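Local atomic coordinates of iminosuccinate reductase (Paracoccus denitrificans, PDB entry 6RQA), a protein that catalyses the NADH-dependent reduction of iminosuccinate to L-aspartate, regenerating the amino donor for the first step of the beta-hydroxyaspartate cycle of glyoxylate assimilation. Residues A[212-218]-A[235-241]; A[255-261]-A[305-311]. All coordinates share one frame; numbering follows the deposited sequence.

Contact 1 of 2, residues A[212-218]-A[235-241]; sequences ADVIVSI and THIAAMG. With NAD (nicotinamide-adenine-dinucleotide), chain C.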
# COMPACT_ATOMS: atom_id res chain seq x y z
N ALA A 212 37.30 2.69 -16.40
CA ALA A 212 36.64 2.42 -15.13
C ALA A 212 36.41 0.92 -14.98
O ALA A 212 35.73 0.30 -15.80
CB ALA A 212 35.31 3.18 -15.04
N ASP A 213 36.99 0.35 -13.92
CA ASP A 213 36.78 -1.06 -13.63
C ASP A 213 35.41 -1.32 -13.03
O ASP A 213 34.81 -2.37 -13.28
CB ASP A 213 37.88 -1.56 -12.68
CG ASP A 213 39.27 -1.15 -13.14
OD1 ASP A 213 39.52 -1.18 -14.36
OD2 ASP A 213 40.10 -0.80 -12.27
N VAL A 214 34.90 -0.38 -12.24
CA VAL A 214 33.54 -0.43 -11.70
C VAL A 214 32.82 0.84 -12.14
O VAL A 214 33.34 1.95 -11.96
CB VAL A 214 33.55 -0.55 -10.17
CG1 VAL A 214 32.13 -0.45 -9.62
CG2 VAL A 214 34.19 -1.86 -9.74
N ILE A 215 31.63 0.67 -12.72
CA ILE A 215 30.83 1.77 -13.22
C ILE A 215 29.51 1.78 -12.47
O ILE A 215 28.85 0.74 -12.36
CB ILE A 215 30.60 1.67 -14.74
CG1 ILE A 215 31.94 1.72 -15.49
CG2 ILE A 215 29.69 2.79 -15.22
CD1 ILE A 215 31.80 1.62 -16.99
N VAL A 216 29.12 2.95 -11.97
CA VAL A 216 27.85 3.14 -11.27
C VAL A 216 27.11 4.28 -11.95
O VAL A 216 27.58 5.42 -11.94
CB VAL A 216 28.05 3.44 -9.78
CG1 VAL A 216 26.72 3.78 -9.13
CG2 VAL A 216 28.70 2.25 -9.08
N SER A 217 25.96 3.97 -12.53
CA SER A 217 25.11 4.96 -13.19
C SER A 217 23.88 5.21 -12.33
O SER A 217 23.25 4.26 -11.85
CB SER A 217 24.70 4.49 -14.59
OG SER A 217 24.03 3.24 -14.54
N ILE A 218 23.54 6.48 -12.14
CA ILE A 218 22.45 6.87 -11.25
C ILE A 218 21.74 8.08 -11.84
O ILE A 218 21.47 9.08 -11.15
CB ILE A 218 23.00 7.12 -9.82
CG1 ILE A 218 21.87 7.33 -8.80
CG2 ILE A 218 24.04 8.25 -9.80
CD1 ILE A 218 21.09 6.07 -8.50
N THR A 235 34.81 -5.21 -16.57
CA THR A 235 34.05 -4.09 -16.04
C THR A 235 32.79 -4.60 -15.36
O THR A 235 32.12 -5.50 -15.88
CB THR A 235 33.67 -3.10 -17.16
OG1 THR A 235 34.86 -2.59 -17.77
CG2 THR A 235 32.86 -1.94 -16.60
N HIS A 236 32.48 -4.04 -14.20
CA HIS A 236 31.20 -4.25 -13.53
C HIS A 236 30.40 -2.96 -13.58
O HIS A 236 30.89 -1.90 -13.18
CB HIS A 236 31.39 -4.70 -12.08
CG HIS A 236 30.13 -4.68 -11.28
ND1 HIS A 236 29.02 -5.41 -11.62
CD2 HIS A 236 29.80 -4.00 -10.15
CE1 HIS A 236 28.06 -5.20 -10.74
NE2 HIS A 236 28.50 -4.34 -9.84
N ILE A 237 29.16 -3.06 -14.07
CA ILE A 237 28.29 -1.90 -14.25
C ILE A 237 27.13 -2.04 -13.28
O ILE A 237 26.30 -2.95 -13.41
CB ILE A 237 27.80 -1.78 -15.70
CG1 ILE A 237 28.98 -1.81 -16.67
CG2 ILE A 237 26.99 -0.50 -15.87
CD1 ILE A 237 28.57 -1.78 -18.13
N ALA A 238 27.05 -1.13 -12.31
CA ALA A 238 25.95 -1.09 -11.36
C ALA A 238 24.94 -0.06 -11.87
O ALA A 238 25.03 1.13 -11.56
CB ALA A 238 26.44 -0.75 -9.96
N ALA A 239 23.98 -0.53 -12.66
CA ALA A 239 22.95 0.34 -13.22
C ALA A 239 21.85 0.54 -12.19
O ALA A 239 21.08 -0.38 -11.90
CB ALA A 239 22.39 -0.27 -14.51
N MET A 240 21.77 1.75 -11.64
CA MET A 240 20.83 2.05 -10.56
C MET A 240 19.77 3.07 -10.94
O MET A 240 18.81 3.24 -10.17
CB MET A 240 21.59 2.57 -9.33
CG MET A 240 22.77 1.71 -8.91
SD MET A 240 22.29 0.05 -8.38
CE MET A 240 21.26 0.43 -6.97
N GLY A 241 19.89 3.74 -12.08
CA GLY A 241 19.00 4.83 -12.42
C GLY A 241 17.64 4.42 -12.94
O GLY A 241 16.62 5.03 -12.59
PA NAD C . 18.58 13.75 -9.54
O1A NAD C . 17.56 14.35 -10.47
O2A NAD C . 19.25 14.31 -8.33
O5B NAD C . 19.91 13.71 -10.66
C5B NAD C . 19.41 13.29 -11.87
C4B NAD C . 20.56 13.15 -12.84
O4B NAD C . 20.06 12.56 -14.02
C3B NAD C . 20.97 14.58 -13.18
O3B NAD C . 21.96 14.90 -12.26
C2B NAD C . 21.50 14.42 -14.61
O2B NAD C . 22.84 14.05 -14.62
C1B NAD C . 20.67 13.20 -15.15
N9A NAD C . 19.57 13.64 -16.01
C8A NAD C . 18.47 14.48 -15.72
N7A NAD C . 17.67 14.65 -16.77
C5A NAD C . 18.25 13.88 -17.79
C6A NAD C . 17.89 13.64 -19.15
N6A NAD C . 16.77 14.22 -19.65
N1A NAD C . 18.67 12.83 -19.94
C2A NAD C . 19.78 12.29 -19.36
N3A NAD C . 20.25 12.42 -18.10
C4A NAD C . 19.44 13.24 -17.33
O3 NAD C . 17.95 12.27 -9.44
PN NAD C . 18.45 11.41 -8.21
O1N NAD C . 19.92 11.34 -7.88
O2N NAD C . 17.27 11.52 -7.32
O5D NAD C . 18.20 9.71 -8.68
C5D NAD C . 18.44 9.64 -10.02
C4D NAD C . 17.86 8.34 -10.54
O4D NAD C . 18.01 7.34 -9.51
C3D NAD C . 16.33 8.57 -10.73
O3D NAD C . 16.04 8.11 -12.00
C2D NAD C . 15.71 7.68 -9.65
O2D NAD C . 14.57 7.00 -10.05
C1D NAD C . 16.82 6.61 -9.53
N1N NAD C . 16.70 5.91 -8.18
C2N NAD C . 16.90 4.56 -8.20
C3N NAD C . 16.81 3.85 -7.01
C7N NAD C . 17.04 2.38 -7.11
O7N NAD C . 16.98 1.64 -6.13
N7N NAD C . 17.33 1.89 -8.36
C4N NAD C . 16.52 4.52 -5.82
C5N NAD C . 16.32 5.89 -5.83
C6N NAD C . 16.42 6.60 -7.04
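Ile218 and Met240 meet where two parallel strands run out onto the bound NAD: Ile218 CD1 lies 3.6 Å from Met240 CB and 3.5 Å from NAD O4D. With CG1 anti to the backbone N (chi1 -172°) and a bend at chi2, the tip of Ile218 touches both the residue just after strand 235-239 and the nicotinamide ribose. The Met240 carbonyl takes a hydrogen bond from the carboxamide, NAD N7N to Met240 O 2.7 Å, and Gly241 O accepts one from the ribose hydroxyl O3D, so the backbone just after strand 235-239 contributes to holding the nicotinamide and its ribose. Five backbone hydrogen bonds join the strands, from His236 N to Asp213 O at one end to Met240 N to Ser217 O at the other. On one face Val216 CG2 packs on Ala238 CB at 3.9 Å; on the other Ile215 CD1 rests on Thr235 CG2 at 3.7 Å, and Ser217 OG, hydrogen-bonded to Glu249 OE1, sits 3.4 Å from Ala239 CA. Strand 150-154 flanks 214-217 in the parallel sheet of this Rossmann-type NAD domain, and helix 125-143 covers the face of Val214, Val216, His236 and Ala238.

Contact 2 of 2, residues A[255-261]-A[305-311]; sequences VARARIF and AEVTIFD
The Arg259 guanidinium carries the methyl of Ala305 over one face, Arg259 NE lying 4.0 Å from Ala305 CB, and its NH1 is hydrogen-bonded to Gly301 O. Arg257 instead meets Glu306 at the edge of its guanidinium, near the plane: a long salt bridge of 3.6 Å joins Arg257 NE to Glu306 OE2, with the two planes turned 68° apart. Asn228 and Val231 O take hydrogen bonds from the same guanidinium, which probably fix its rotation, while its NH2 approaches Val307 CG2 obliquely. The Phe261 ring has Ile309 O at its edge; the Phe310 ring meets Phe261 O obliquely. Four backbone hydrogen bonds pair the strands, among them Phe261 N to Ile309 O and Asp311 N to Phe261 O, both 2.7 Å. Ala258 CB lies 3.6 Å from Val307 CG1 and 3.7 Å from Ile309 CD1. Ile309 CG1 is anti to its carbonyl carbon (chi1 -64°), and its extended chain carries CD1 on to Val255 in helix 252-256. This parallel pair belongs to the eight-stranded sheet of the Rossmann-type NAD domain: strand 259-262 lies on the side of 307-311 away from 235-239, strand 288-290 follows it, and helix 125-143 touches Phe261, Thr308 and Phe310.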
# COMPACT_ATOMS: atom_id res chain seq x y z
N VAL A 255 23.95 -4.46 -22.78
CA VAL A 255 23.22 -5.30 -21.84
C VAL A 255 23.17 -6.74 -22.33
O VAL A 255 23.15 -7.68 -21.52
CB VAL A 255 21.81 -4.72 -21.60
CG1 VAL A 255 21.05 -5.55 -20.57
CG2 VAL A 255 21.90 -3.27 -21.17
N ALA A 256 23.16 -6.95 -23.65
CA ALA A 256 22.99 -8.29 -24.18
C ALA A 256 24.23 -9.15 -24.00
O ALA A 256 24.12 -10.37 -23.86
CB ALA A 256 22.61 -8.23 -25.66
N ARG A 257 25.42 -8.54 -23.98
CA ARG A 257 26.66 -9.30 -23.90
C ARG A 257 27.21 -9.39 -22.47
O ARG A 257 28.33 -9.87 -22.28
CB ARG A 257 27.72 -8.68 -24.82
CG ARG A 257 28.46 -7.48 -24.26
CD ARG A 257 29.63 -7.11 -25.17
NE ARG A 257 30.79 -6.62 -24.42
CZ ARG A 257 31.10 -5.33 -24.29
NH1 ARG A 257 30.34 -4.40 -24.84
NH2 ARG A 257 32.18 -4.98 -23.60
N ALA A 258 26.43 -8.98 -21.48
CA ALA A 258 26.87 -8.98 -20.09
C ALA A 258 26.12 -10.04 -19.29
O ALA A 258 24.96 -10.34 -19.57
CB ALA A 258 26.67 -7.61 -19.45
N ARG A 259 26.81 -10.59 -18.29
CA ARG A 259 26.17 -11.49 -17.33
C ARG A 259 25.35 -10.64 -16.37
O ARG A 259 25.90 -9.88 -15.57
CB ARG A 259 27.22 -12.32 -16.60
CG ARG A 259 26.64 -13.43 -15.73
CD ARG A 259 27.72 -14.38 -15.25
NE ARG A 259 28.37 -15.07 -16.35
CZ ARG A 259 29.33 -15.98 -16.20
NH1 ARG A 259 29.76 -16.31 -14.99
NH2 ARG A 259 29.87 -16.56 -17.27
N ILE A 260 24.03 -10.77 -16.45
CA ILE A 260 23.11 -9.84 -15.80
C ILE A 260 22.69 -10.38 -14.44
O ILE A 260 22.36 -11.57 -14.29
CB ILE A 260 21.88 -9.59 -16.69
CG1 ILE A 260 22.32 -9.00 -18.03
CG2 ILE A 260 20.90 -8.67 -16.00
CD1 ILE A 260 21.19 -8.83 -19.02
N PHE A 261 22.69 -9.50 -13.44
CA PHE A 261 22.16 -9.79 -12.12
C PHE A 261 21.20 -8.68 -11.73
O PHE A 261 21.28 -7.56 -12.24
CB PHE A 261 23.28 -9.92 -11.07
CG PHE A 261 24.29 -10.98 -11.39
CD1 PHE A 261 25.39 -10.69 -12.18
CD2 PHE A 261 24.14 -12.27 -10.91
CE1 PHE A 261 26.33 -11.66 -12.48
CE2 PHE A 261 25.07 -13.25 -11.21
CZ PHE A 261 26.17 -12.95 -12.00
N ALA A 305 33.40 -13.88 -17.12
CA ALA A 305 32.74 -12.89 -17.96
C ALA A 305 33.51 -11.57 -17.93
O ALA A 305 34.12 -11.21 -16.92
CB ALA A 305 31.30 -12.67 -17.50
N GLU A 306 33.47 -10.86 -19.05
CA GLU A 306 34.18 -9.59 -19.15
C GLU A 306 33.36 -8.40 -18.67
O GLU A 306 33.93 -7.41 -18.20
CB GLU A 306 34.63 -9.35 -20.60
CG GLU A 306 33.50 -9.36 -21.61
CD GLU A 306 33.97 -8.96 -23.00
OE1 GLU A 306 35.08 -8.39 -23.11
OE2 GLU A 306 33.22 -9.21 -23.97
N VAL A 307 32.03 -8.47 -18.78
CA VAL A 307 31.16 -7.38 -18.35
C VAL A 307 30.03 -7.98 -17.51
O VAL A 307 29.31 -8.87 -17.98
CB VAL A 307 30.58 -6.59 -19.54
CG1 VAL A 307 29.62 -5.52 -19.05
CG2 VAL A 307 31.71 -5.97 -20.36
N THR A 308 29.88 -7.49 -16.29
CA THR A 308 28.77 -7.84 -15.42
C THR A 308 27.93 -6.60 -15.16
O THR A 308 28.44 -5.48 -15.08
CB THR A 308 29.25 -8.42 -14.08
OG1 THR A 308 30.09 -7.47 -13.42
CG2 THR A 308 30.03 -9.71 -14.31
N ILE A 309 26.62 -6.80 -15.04
CA ILE A 309 25.67 -5.71 -14.81
C ILE A 309 24.75 -6.11 -13.66
O ILE A 309 24.23 -7.23 -13.63
CB ILE A 309 24.84 -5.39 -16.07
CG1 ILE A 309 25.74 -4.86 -17.19
CG2 ILE A 309 23.76 -4.38 -15.76
CD1 ILE A 309 24.99 -4.51 -18.45
N PHE A 310 24.56 -5.19 -12.72
CA PHE A 310 23.56 -5.33 -11.67
C PHE A 310 22.44 -4.33 -11.93
O PHE A 310 22.67 -3.12 -11.88
CB PHE A 310 24.16 -5.11 -10.29
CG PHE A 310 23.13 -4.95 -9.21
CD1 PHE A 310 22.29 -6.00 -8.88
CD2 PHE A 310 23.00 -3.75 -8.53
CE1 PHE A 310 21.33 -5.85 -7.89
CE2 PHE A 310 22.05 -3.60 -7.54
CZ PHE A 310 21.22 -4.65 -7.21
N ASP A 311 21.24 -4.85 -12.21
CA ASP A 311 20.09 -4.00 -12.53
C ASP A 311 19.35 -3.68 -11.24
O ASP A 311 18.37 -4.33 -10.86
CB ASP A 311 19.19 -4.70 -13.55
CG ASP A 311 18.14 -3.78 -14.13
OD1 ASP A 311 18.18 -2.57 -13.83
OD2 ASP A 311 17.27 -4.27 -14.88
O HOH W 1 30.41 -10.38 -21.14

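Contacts 1 and 2 belong to one parallel sheet, where strands 214-217, 235-239, 307-311 and 259-262 lie side by side in that order; the centres of the two contacts are about 11 Å apart. Along the chain contact 1 closes before contact 2 opens, yet strand 307-311, the last of the four in sequence, is inserted between the two earlier strands 235-239 and 259-262. Probable backbone hydrogen bonds, Ile237 N to Thr308 O at 2.7 Å and Thr235 N to Glu306 O at 2.9 Å, unite the pairs, and the side chains of His236 and Thr308 are hydrogen-bonded as well. Met240, whose carbonyl binds the nicotinamide carboxamide, packs on Phe310 of contact 2, while Gly312, the residue after Asp311, also binds NAD.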